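Local atomic coordinates of Exo-beta-1,3-galactanase (Bifidobacterium bifidum, PDB entry 5FLW), a protein that probably removes galactose units from the ends of beta-1,3-galactan chains, as a glycoside hydrolase of family 43. Residues H21-Q26 and W32-E37; R132-R137 and G159-R164; G204-S209 and D214-T219. One frame throughout, in Å; residues are numbered along the deposited sequence.

Interaction 1. Residues H21-Q26 and W32-E37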
loop_
_atom_site.group_PDB
_atom_site.type_symbol
_atom_site.label_atom_id
_atom_site.label_comp_id
_atom_site.label_asym_id
_atom_site.label_seq_id
_atom_site.Cartn_x
_atom_site.Cartn_y
_atom_site.Cartn_z
ATOM N N HIS A 21 -5.772 -6.095 4.716
ATOM C CA HIS A 21 -4.921 -6.797 3.761
ATOM C C HIS A 21 -4.615 -5.880 2.581
ATOM O O HIS A 21 -5.535 -5.302 1.978
ATOM C CB HIS A 21 -5.604 -8.044 3.215
ATOM C CG HIS A 21 -6.231 -8.904 4.262
ATOM N ND1 HIS A 21 -5.494 -9.509 5.266
ATOM C CD2 HIS A 21 -7.516 -9.306 4.427
ATOM C CE1 HIS A 21 -6.316 -10.207 6.032
ATOM N NE2 HIS A 21 -7.546 -10.120 5.533
ATOM N N GLY A 22 -3.328 -5.761 2.253
ATOM C CA GLY A 22 -2.895 -4.890 1.168
ATOM C C GLY A 22 -3.314 -3.445 1.348
ATOM O O GLY A 22 -3.644 -2.785 0.364
ATOM N N ILE A 23 -3.262 -2.916 2.591
ATOM C CA ILE A 23 -3.993 -1.679 2.897
ATOM C C ILE A 23 -3.324 -0.429 2.326
ATOM O O ILE A 23 -2.090 -0.339 2.159
ATOM C CB ILE A 23 -4.287 -1.479 4.403
ATOM C CG1 ILE A 23 -3.006 -1.195 5.198
ATOM C CG2 ILE A 23 -5.073 -2.630 4.940
ATOM C CD1 ILE A 23 -3.255 -0.912 6.674
ATOM N N GLY A 24 -4.171 0.575 2.074
ATOM C CA GLY A 24 -3.745 1.955 2.087
ATOM C C GLY A 24 -4.126 2.557 3.429
ATOM O O GLY A 24 -5.097 2.120 4.072
ATOM N N LEU A 25 -3.331 3.562 3.856
ATOM C CA LEU A 25 -3.571 4.318 5.083
ATOM C C LEU A 25 -3.438 5.801 4.788
ATOM O O LEU A 25 -2.461 6.227 4.160
ATOM C CB LEU A 25 -2.520 4.025 6.156
ATOM C CG LEU A 25 -2.673 2.825 7.052
ATOM C CD1 LEU A 25 -1.378 2.685 7.863
ATOM C CD2 LEU A 25 -3.872 3.051 7.962
ATOM N N GLN A 26 -4.385 6.595 5.297
ATOM C CA GLN A 26 -4.368 8.045 5.173
ATOM C C GLN A 26 -4.857 8.652 6.472
ATOM O O GLN A 26 -5.803 8.142 7.069
ATOM C CB GLN A 26 -5.364 8.500 4.103
ATOM C CG GLN A 26 -4.926 8.268 2.673
ATOM C CD GLN A 26 -3.741 9.122 2.324
ATOM O OE1 GLN A 26 -3.851 10.348 2.246
ATOM N NE2 GLN A 26 -2.595 8.493 2.124
ATOM N N TRP A 32 -6.869 8.074 11.515
ATOM C CA TRP A 32 -6.300 7.246 10.458
ATOM C C TRP A 32 -7.396 6.429 9.781
ATOM O O TRP A 32 -8.240 5.832 10.456
ATOM C CB TRP A 32 -5.213 6.315 11.002
ATOM C CG TRP A 32 -3.909 7.064 11.284
ATOM C CD1 TRP A 32 -3.489 7.570 12.482
ATOM C CD2 TRP A 32 -2.887 7.381 10.331
ATOM N NE1 TRP A 32 -2.267 8.200 12.331
ATOM C CE2 TRP A 32 -1.876 8.087 11.021
ATOM C CE3 TRP A 32 -2.722 7.115 8.964
ATOM C CZ2 TRP A 32 -0.717 8.541 10.393
ATOM C CZ3 TRP A 32 -1.564 7.583 8.327
ATOM C CH2 TRP A 32 -0.577 8.280 9.047
ATOM N N TYR A 33 -7.377 6.413 8.451
ATOM C CA TYR A 33 -8.299 5.625 7.647
ATOM C C TYR A 33 -7.513 4.541 6.924
ATOM O O TYR A 33 -6.584 4.856 6.170
ATOM C CB TYR A 33 -8.992 6.509 6.605
ATOM C CG TYR A 33 -9.956 7.491 7.214
ATOM C CD1 TYR A 33 -9.496 8.572 7.957
ATOM C CD2 TYR A 33 -11.339 7.320 7.066
ATOM C CE1 TYR A 33 -10.381 9.481 8.539
ATOM C CE2 TYR A 33 -12.244 8.221 7.642
ATOM C CZ TYR A 33 -11.751 9.299 8.386
ATOM O OH TYR A 33 -12.609 10.216 8.969
ATOM N N ALA A 34 -7.905 3.282 7.119
ATOM C CA ALA A 34 -7.332 2.151 6.389
ATOM C C ALA A 34 -8.326 1.656 5.339
ATOM O O ALA A 34 -9.536 1.588 5.596
ATOM C CB ALA A 34 -6.991 0.995 7.342
ATOM N N TYR A 35 -7.815 1.299 4.160
ATOM C CA TYR A 35 -8.632 0.716 3.095
ATOM C C TYR A 35 -8.010 -0.633 2.746
ATOM O O TYR A 35 -6.863 -0.677 2.301
ATOM C CB TYR A 35 -8.668 1.648 1.864
ATOM C CG TYR A 35 -9.205 3.032 2.224
ATOM C CD1 TYR A 35 -10.603 3.304 2.187
ATOM C CD2 TYR A 35 -8.345 4.053 2.665
ATOM C CE1 TYR A 35 -11.112 4.565 2.542
ATOM C CE2 TYR A 35 -8.856 5.311 3.044
ATOM C CZ TYR A 35 -10.232 5.562 2.972
ATOM O OH TYR A 35 -10.736 6.793 3.322
ATOM N N GLY A 36 -8.754 -1.730 2.949
ATOM C CA GLY A 36 -8.191 -3.056 2.791
ATOM C C GLY A 36 -8.986 -3.946 1.852
ATOM O O GLY A 36 -10.162 -3.692 1.547
ATOM N N GLU A 37 -8.312 -5.012 1.377
ATOM C CA GLU A 37 -8.981 -6.023 0.555
ATOM C C GLU A 37 -9.893 -6.886 1.423
ATOM O O GLU A 37 -9.427 -7.526 2.361
ATOM C CB GLU A 37 -7.933 -6.909 -0.116
ATOM C CG GLU A 37 -6.931 -6.149 -0.979
ATOM C CD GLU A 37 -5.739 -6.990 -1.432
ATOM O OE1 GLU A 37 -5.743 -8.229 -1.268
ATOM O OE2 GLU A 37 -4.738 -6.394 -1.903
#
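Gly24 and Gln26 form two hydrogen-bonded pairs with Tyr35 and Tyr33, and Leu25 with Ala34 the non-hydrogen-bonded pair between them, in an antiparallel hairpin of strands 24-28 and 31-37, the first two of one four-stranded blade of the GH43 propeller. Four backbone bonds make the ladder. Gly24 N reaches Tyr35 O at 3.0 Å, and the return bond runs from Tyr35 N to Gly24 O. Farther along, Gln26 N gives to Tyr33 O and Tyr33 N to Gln26 O, the latter 2.7 Å long. At the other end of the contact, Glu37 N meets His21 O at 2.9 Å with an N-H...O angle of 180°.

Apolar packing lies on the face carrying Leu25 and Ala34. The Leu25 methyl CD2 touches Ala34 CB at 3.8 Å, and Ile23 CD1 approaches Ala34 CB at 4.2 Å. With CG anti to the carbonyl carbon (chi1 -76°), the Trp32 indole comes alongside the Gln26 backbone, its CE3 lying 3.6 Å from Gln26 C. Strand 244-250 packs against Ile23, Leu25 and Trp32.

Glu37 and His21 bring the polar side chains. The CG of Glu37 lies against His21 O, while OE2 accepts from Arg83 N and OE1 forms a salt bridge with Lys39. The imidazole of His21 presents its edge to Glu37 O, CD2 lying 3.3 Å away, and its NE2 bonds with Gly274 O. The backbone therefore carries the direct polar grip between the segments, while the buried carboxylate and imidazole spend their polar bonds on other parts of the fold, Arg83, Lys39 and Gly274.

Interaction 2. Residues R132-R137 and G159-R164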
loop_
_atom_site.group_PDB
_atom_site.type_symbol
_atom_site.label_atom_id
_atom_site.label_comp_id
_atom_site.label_asym_id
_atom_site.label_seq_id
_atom_site.Cartn_x
_atom_site.Cartn_y
_atom_site.Cartn_z
ATOM N N ARG A 132 0.322 4.392 -21.271
ATOM C CA ARG A 132 0.878 3.931 -22.548
ATOM C C ARG A 132 0.543 2.472 -22.892
ATOM O O ARG A 132 1.187 1.884 -23.782
ATOM C CB ARG A 132 2.384 4.180 -22.623
ATOM C CG ARG A 132 2.690 5.649 -22.669
ATOM C CD ARG A 132 4.172 5.926 -22.715
ATOM N NE ARG A 132 4.816 5.422 -23.922
ATOM C CZ ARG A 132 4.906 6.094 -25.069
ATOM N NH1 ARG A 132 4.358 7.311 -25.190
ATOM N NH2 ARG A 132 5.534 5.554 -26.113
ATOM N N GLY A 133 -0.445 1.878 -22.218
ATOM C CA GLY A 133 -0.720 0.464 -22.354
ATOM C C GLY A 133 0.131 -0.445 -21.481
ATOM O O GLY A 133 -0.045 -1.669 -21.548
ATOM N N TYR A 134 1.034 0.109 -20.662
ATOM C CA TYR A 134 1.950 -0.708 -19.870
ATOM C C TYR A 134 1.218 -1.446 -18.752
ATOM O O TYR A 134 0.201 -0.977 -18.222
ATOM C CB TYR A 134 3.049 0.158 -19.230
ATOM C CG TYR A 134 3.919 0.923 -20.213
ATOM C CD1 TYR A 134 4.042 0.511 -21.522
ATOM C CD2 TYR A 134 4.651 2.037 -19.809
ATOM C CE1 TYR A 134 4.846 1.211 -22.437
ATOM C CE2 TYR A 134 5.437 2.723 -20.689
ATOM C CZ TYR A 134 5.544 2.307 -21.999
ATOM O OH TYR A 134 6.331 3.020 -22.872
ATOM N N LEU A 135 1.793 -2.588 -18.349
ATOM C CA LEU A 135 1.294 -3.333 -17.202
ATOM C C LEU A 135 1.355 -2.501 -15.932
ATOM O O LEU A 135 2.369 -1.864 -15.640
ATOM C CB LEU A 135 2.176 -4.553 -16.970
ATOM C CG LEU A 135 2.275 -5.587 -18.084
ATOM C CD1 LEU A 135 3.440 -6.575 -17.840
ATOM C CD2 LEU A 135 0.916 -6.313 -18.259
ATOM N N SER A 136 0.283 -2.543 -15.145
ATOM C CA SER A 136 0.269 -2.022 -13.778
ATOM C C SER A 136 -0.316 -3.097 -12.859
ATOM O O SER A 136 -1.448 -3.556 -13.075
ATOM C CB SER A 136 -0.562 -0.737 -13.691
ATOM O OG SER A 136 -0.579 -0.240 -12.358
ATOM N N ARG A 137 0.461 -3.538 -11.870
ATOM C CA ARG A 137 -0.034 -4.505 -10.887
ATOM C C ARG A 137 -0.023 -3.893 -9.484
ATOM O O ARG A 137 -0.846 -3.016 -9.219
ATOM C CB ARG A 137 0.665 -5.849 -11.061
ATOM C CG ARG A 137 0.275 -6.480 -12.414
ATOM C CD ARG A 137 0.631 -7.940 -12.444
ATOM N NE ARG A 137 0.255 -8.636 -13.673
ATOM C CZ ARG A 137 1.070 -8.727 -14.706
ATOM N NH1 ARG A 137 2.259 -8.118 -14.621
ATOM N NH2 ARG A 137 0.734 -9.418 -15.801
ATOM N N GLY A 159 9.916 -1.947 -14.777
ATOM C CA GLY A 159 10.351 -1.563 -13.459
ATOM C C GLY A 159 9.160 -1.037 -12.703
ATOM O O GLY A 159 8.015 -1.161 -13.145
ATOM N N THR A 160 9.416 -0.441 -11.538
ATOM C CA THR A 160 8.334 0.136 -10.754
ATOM C C THR A 160 8.331 1.650 -10.973
ATOM O O THR A 160 9.365 2.315 -10.783
ATOM C CB THR A 160 8.431 -0.280 -9.290
ATOM O OG1 THR A 160 8.340 -1.714 -9.246
ATOM C CG2 THR A 160 7.301 0.338 -8.455
ATOM N N HIS A 161 7.183 2.163 -11.450
ATOM C CA HIS A 161 7.024 3.566 -11.803
ATOM C C HIS A 161 6.612 4.387 -10.592
ATOM O O HIS A 161 5.887 3.916 -9.709
ATOM C CB HIS A 161 5.914 3.766 -12.842
ATOM C CG HIS A 161 6.144 3.064 -14.144
ATOM N ND1 HIS A 161 6.624 3.706 -15.265
ATOM C CD2 HIS A 161 5.931 1.777 -14.510
ATOM C CE1 HIS A 161 6.701 2.845 -16.267
ATOM N NE2 HIS A 161 6.300 1.664 -15.832
ATOM N N ILE A 162 7.021 5.649 -10.605
ATOM C CA ILE A 162 6.353 6.726 -9.881
ATOM C C ILE A 162 5.649 7.553 -10.948
ATOM O O ILE A 162 6.305 8.120 -11.833
ATOM C CB ILE A 162 7.344 7.597 -9.090
ATOM C CG1 ILE A 162 8.132 6.749 -8.068
ATOM C CG2 ILE A 162 6.599 8.761 -8.433
ATOM C CD1 ILE A 162 9.215 7.491 -7.310
ATOM N N TYR A 163 4.316 7.576 -10.909
ATOM C CA TYR A 163 3.502 8.323 -11.859
ATOM C C TYR A 163 2.910 9.546 -11.165
ATOM O O TYR A 163 2.326 9.417 -10.082
ATOM C CB TYR A 163 2.337 7.461 -12.320
ATOM C CG TYR A 163 2.664 6.328 -13.262
ATOM C CD1 TYR A 163 3.401 6.549 -14.439
ATOM C CD2 TYR A 163 2.168 5.043 -13.018
ATOM C CE1 TYR A 163 3.657 5.494 -15.327
ATOM C CE2 TYR A 163 2.429 3.995 -13.885
ATOM C CZ TYR A 163 3.158 4.225 -15.033
ATOM O OH TYR A 163 3.411 3.186 -15.882
ATOM N N ARG A 164 3.022 10.715 -11.791
ATOM C CA ARG A 164 2.397 11.913 -11.244
ATOM C C ARG A 164 0.955 12.016 -11.743
ATOM O O ARG A 164 0.689 11.816 -12.931
ATOM C CB ARG A 164 3.178 13.182 -11.583
ATOM C CG ARG A 164 2.627 14.458 -10.923
ATOM C CD ARG A 164 3.592 15.620 -11.024
ATOM N NE ARG A 164 4.003 15.875 -12.412
ATOM C CZ ARG A 164 3.441 16.770 -13.229
ATOM N NH1 ARG A 164 2.432 17.524 -12.797
ATOM N NH2 ARG A 164 3.900 16.933 -14.476
HETATM O O HOH W 1 2.513 0.821 -14.810
#
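A loop between two propeller blades meets the third strand of the second of them here: residues 132-137 lie between strands 124-129 and 139-143, and residues 159-164 lie on strand 159-165. Tyr134 reaches across with its ring carbon CD2, 4.2 Å from His161 CE1, and the two side chains cross at about a right angle. Tyr163 OH lies near the plane of the Tyr134 ring, at its edge, 4.3 Å from Tyr134 CD2.

His161 and Tyr163 point from the same side of their strand, and each lays an atom over the other's ring. Tyr163 OH sits 3.1 Å above the centre of the imidazole, while His161 CB lies over the centre of the phenol ring. A chi1 of -61° puts the His161 ring beside its backbone N, within reach of Asp175 through ND1 and Asp155 through NE2. These two carboxylates fix the rotation of the imidazole. On the loop side, Arg132 folds over Tyr134: its CB rests over the ring centre, and NE donates to Tyr134 OH at 3.0 Å, with the oxygen close to the guanidinium plane. Trp131 also meets the Tyr163 ring, and His158 meets that of Tyr134.

No direct hydrogen bond joins the two segments, which bury little surface against each other. A water bridges them instead: it donates to Leu135 O at 2.8 Å and, in the plane of the phenol ring, meets Tyr163 OH at 2.7 Å.

Interaction 3. Residues G204-S209 and D214-T219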
loop_
_atom_site.group_PDB
_atom_site.type_symbol
_atom_site.label_atom_id
_atom_site.label_comp_id
_atom_site.label_asym_id
_atom_site.label_seq_id
_atom_site.Cartn_x
_atom_site.Cartn_y
_atom_site.Cartn_z
ATOM N N GLY A 204 10.031 -1.685 -0.953
ATOM C CA GLY A 204 9.325 -2.672 -1.752
ATOM C C GLY A 204 9.809 -4.078 -1.454
ATOM O O GLY A 204 10.756 -4.287 -0.687
ATOM N N SER A 205 9.139 -5.044 -2.081
ATOM C CA SER A 205 9.412 -6.462 -1.881
ATOM C C SER A 205 9.943 -7.116 -3.155
ATOM O O SER A 205 9.553 -6.754 -4.274
ATOM C CB SER A 205 8.158 -7.213 -1.420
ATOM O OG SER A 205 7.040 -6.907 -2.234
ATOM N N GLN A 206 10.831 -8.095 -2.978
ATOM C CA GLN A 206 11.272 -8.865 -4.138
ATOM C C GLN A 206 10.104 -9.690 -4.676
ATOM O O GLN A 206 9.054 -9.819 -4.039
ATOM C CB GLN A 206 12.493 -9.742 -3.812
ATOM C CG GLN A 206 13.617 -8.966 -3.140
ATOM C CD GLN A 206 14.843 -9.838 -2.859
ATOM O OE1 GLN A 206 15.379 -9.861 -1.738
ATOM N NE2 GLN A 206 15.293 -10.573 -3.858
ATOM N N LEU A 207 10.290 -10.227 -5.884
ATOM C CA LEU A 207 9.279 -11.022 -6.585
ATOM C C LEU A 207 9.627 -12.479 -6.305
ATOM O O LEU A 207 10.428 -13.093 -7.017
ATOM C CB LEU A 207 9.295 -10.713 -8.083
ATOM C CG LEU A 207 9.108 -9.235 -8.460
ATOM C CD1 LEU A 207 9.141 -9.049 -9.970
ATOM C CD2 LEU A 207 7.822 -8.691 -7.924
ATOM N N THR A 208 9.048 -13.030 -5.242
ATOM C CA THR A 208 9.306 -14.416 -4.854
ATOM C C THR A 208 7.995 -15.150 -4.595
ATOM O O THR A 208 7.923 -16.042 -3.758
ATOM C CB THR A 208 10.200 -14.505 -3.597
ATOM O OG1 THR A 208 9.521 -13.933 -2.474
ATOM C CG2 THR A 208 11.508 -13.765 -3.815
ATOM N N SER A 209 6.967 -14.752 -5.334
ATOM C CA SER A 209 5.632 -15.327 -5.217
ATOM C C SER A 209 5.110 -15.356 -3.780
ATOM O O SER A 209 5.143 -14.345 -3.098
ATOM C CB SER A 209 5.526 -16.695 -5.902
ATOM O OG SER A 209 6.503 -17.615 -5.452
ATOM N N ASP A 214 13.681 -10.820 1.813
ATOM C CA ASP A 214 14.284 -9.656 2.452
ATOM C C ASP A 214 13.911 -8.438 1.610
ATOM O O ASP A 214 14.448 -8.229 0.509
ATOM C CB ASP A 214 15.795 -9.828 2.570
ATOM C CG ASP A 214 16.193 -10.915 3.554
ATOM O OD1 ASP A 214 15.436 -11.194 4.526
ATOM O OD2 ASP A 214 17.306 -11.475 3.373
ATOM N N ASN A 215 12.962 -7.644 2.117
ATOM C CA ASN A 215 12.521 -6.446 1.420
ATOM C C ASN A 215 13.613 -5.363 1.483
ATOM O O ASN A 215 14.529 -5.404 2.316
ATOM C CB ASN A 215 11.218 -5.921 2.030
ATOM C CG ASN A 215 10.017 -6.894 1.876
ATOM O OD1 ASN A 215 8.947 -6.624 2.423
ATOM N ND2 ASN A 215 10.196 -8.012 1.163
ATOM N N LYS A 216 13.508 -4.376 0.584
ATOM C CA LYS A 216 14.571 -3.380 0.465
ATOM C C LYS A 216 14.006 -1.970 0.312
ATOM O O LYS A 216 12.809 -1.763 0.041
ATOM C CB LYS A 216 15.497 -3.689 -0.722
ATOM C CG LYS A 216 15.997 -5.095 -0.777
ATOM C CD LYS A 216 17.067 -5.241 -1.855
ATOM C CE LYS A 216 17.703 -6.607 -1.798
ATOM N NZ LYS A 216 18.690 -6.835 -2.892
ATOM N N TYR A 217 14.908 -0.986 0.460
ATOM C CA TYR A 217 14.556 0.417 0.280
ATOM C C TYR A 217 15.638 1.171 -0.499
ATOM O O TYR A 217 16.814 0.768 -0.561
ATOM C CB TYR A 217 14.241 1.110 1.618
ATOM C CG TYR A 217 15.473 1.421 2.449
ATOM C CD1 TYR A 217 16.167 0.400 3.109
ATOM C CD2 TYR A 217 15.957 2.722 2.561
ATOM C CE1 TYR A 217 17.313 0.658 3.864
ATOM C CE2 TYR A 217 17.113 3.002 3.318
ATOM C CZ TYR A 217 17.780 1.968 3.970
ATOM O OH TYR A 217 18.908 2.245 4.729
ATOM N N SER A 218 15.217 2.297 -1.083
ATOM C CA SER A 218 16.086 3.212 -1.808
ATOM C C SER A 218 15.715 4.630 -1.392
ATOM O O SER A 218 14.591 4.877 -0.947
ATOM C CB SER A 218 15.924 3.009 -3.321
ATOM O OG SER A 218 16.719 3.887 -4.075
ATOM N N THR A 219 16.676 5.561 -1.513
ATOM C CA THR A 219 16.457 6.965 -1.155
ATOM C C THR A 219 16.827 7.878 -2.325
ATOM O O THR A 219 17.603 7.510 -3.217
ATOM C CB THR A 219 17.255 7.406 0.097
ATOM O OG1 THR A 219 18.652 7.289 -0.173
ATOM C CG2 THR A 219 16.924 6.511 1.277
#
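Asn215 lays its carboxamide alongside Ser205, with ND2 3.4 Å from Ser205 CB, while its own CB sits 3.2 Å from Gly204 O. A chi1 of -64° turns CG beside the backbone N, and OD1 points on to accept from Val245 N. Ser205 takes the opposite course: its CB meets the amide, and its hydroxyl bonds with Ser190 and Gln244 away from the hairpin. Replacing Asn215 with an alanine would probably leave Val245 N without its side-chain acceptor and uncover Ser205 CB on the side where the amide now lies.

Gln206 stretches out towards Asp214, its CG 3.8 Å from Asp214 O, and the end of its side chain lies near Lys216 CE. The carboxylate of Asp214 serves elsewhere, accepting from Lys239 N and Gly237 N.

Two backbone bonds pair Gly204 with Lys216. Gly204 N donates to Lys216 O and Lys216 N to Gly204 O, both at 3.0 Å and nearly in line with the carbonyls. This pair is the last before the chains part at the loop end of a beta hairpin, here the one formed by the middle strands of a propeller blade.

In the fold
All three contacts belong to the propeller, and none touches another. Interactions 1 and 3 lie within single, different blades, while interaction 2 sets the loop between two blades against a strand of the second. Interactions 1 and 2 are buried and interaction 3 partly so; interaction 1 is the most central, its centre about 7 Å from that of the chain, against about 15 Å for interaction 2 and 13 Å for interaction 3. Both hairpin contacts rest on backbone pairing: interaction 1 has three paired positions with apolar packing, interaction 3 a single bridge within its segments, beside polar side chains. Interaction 2 relies on aromatic rings and a water instead.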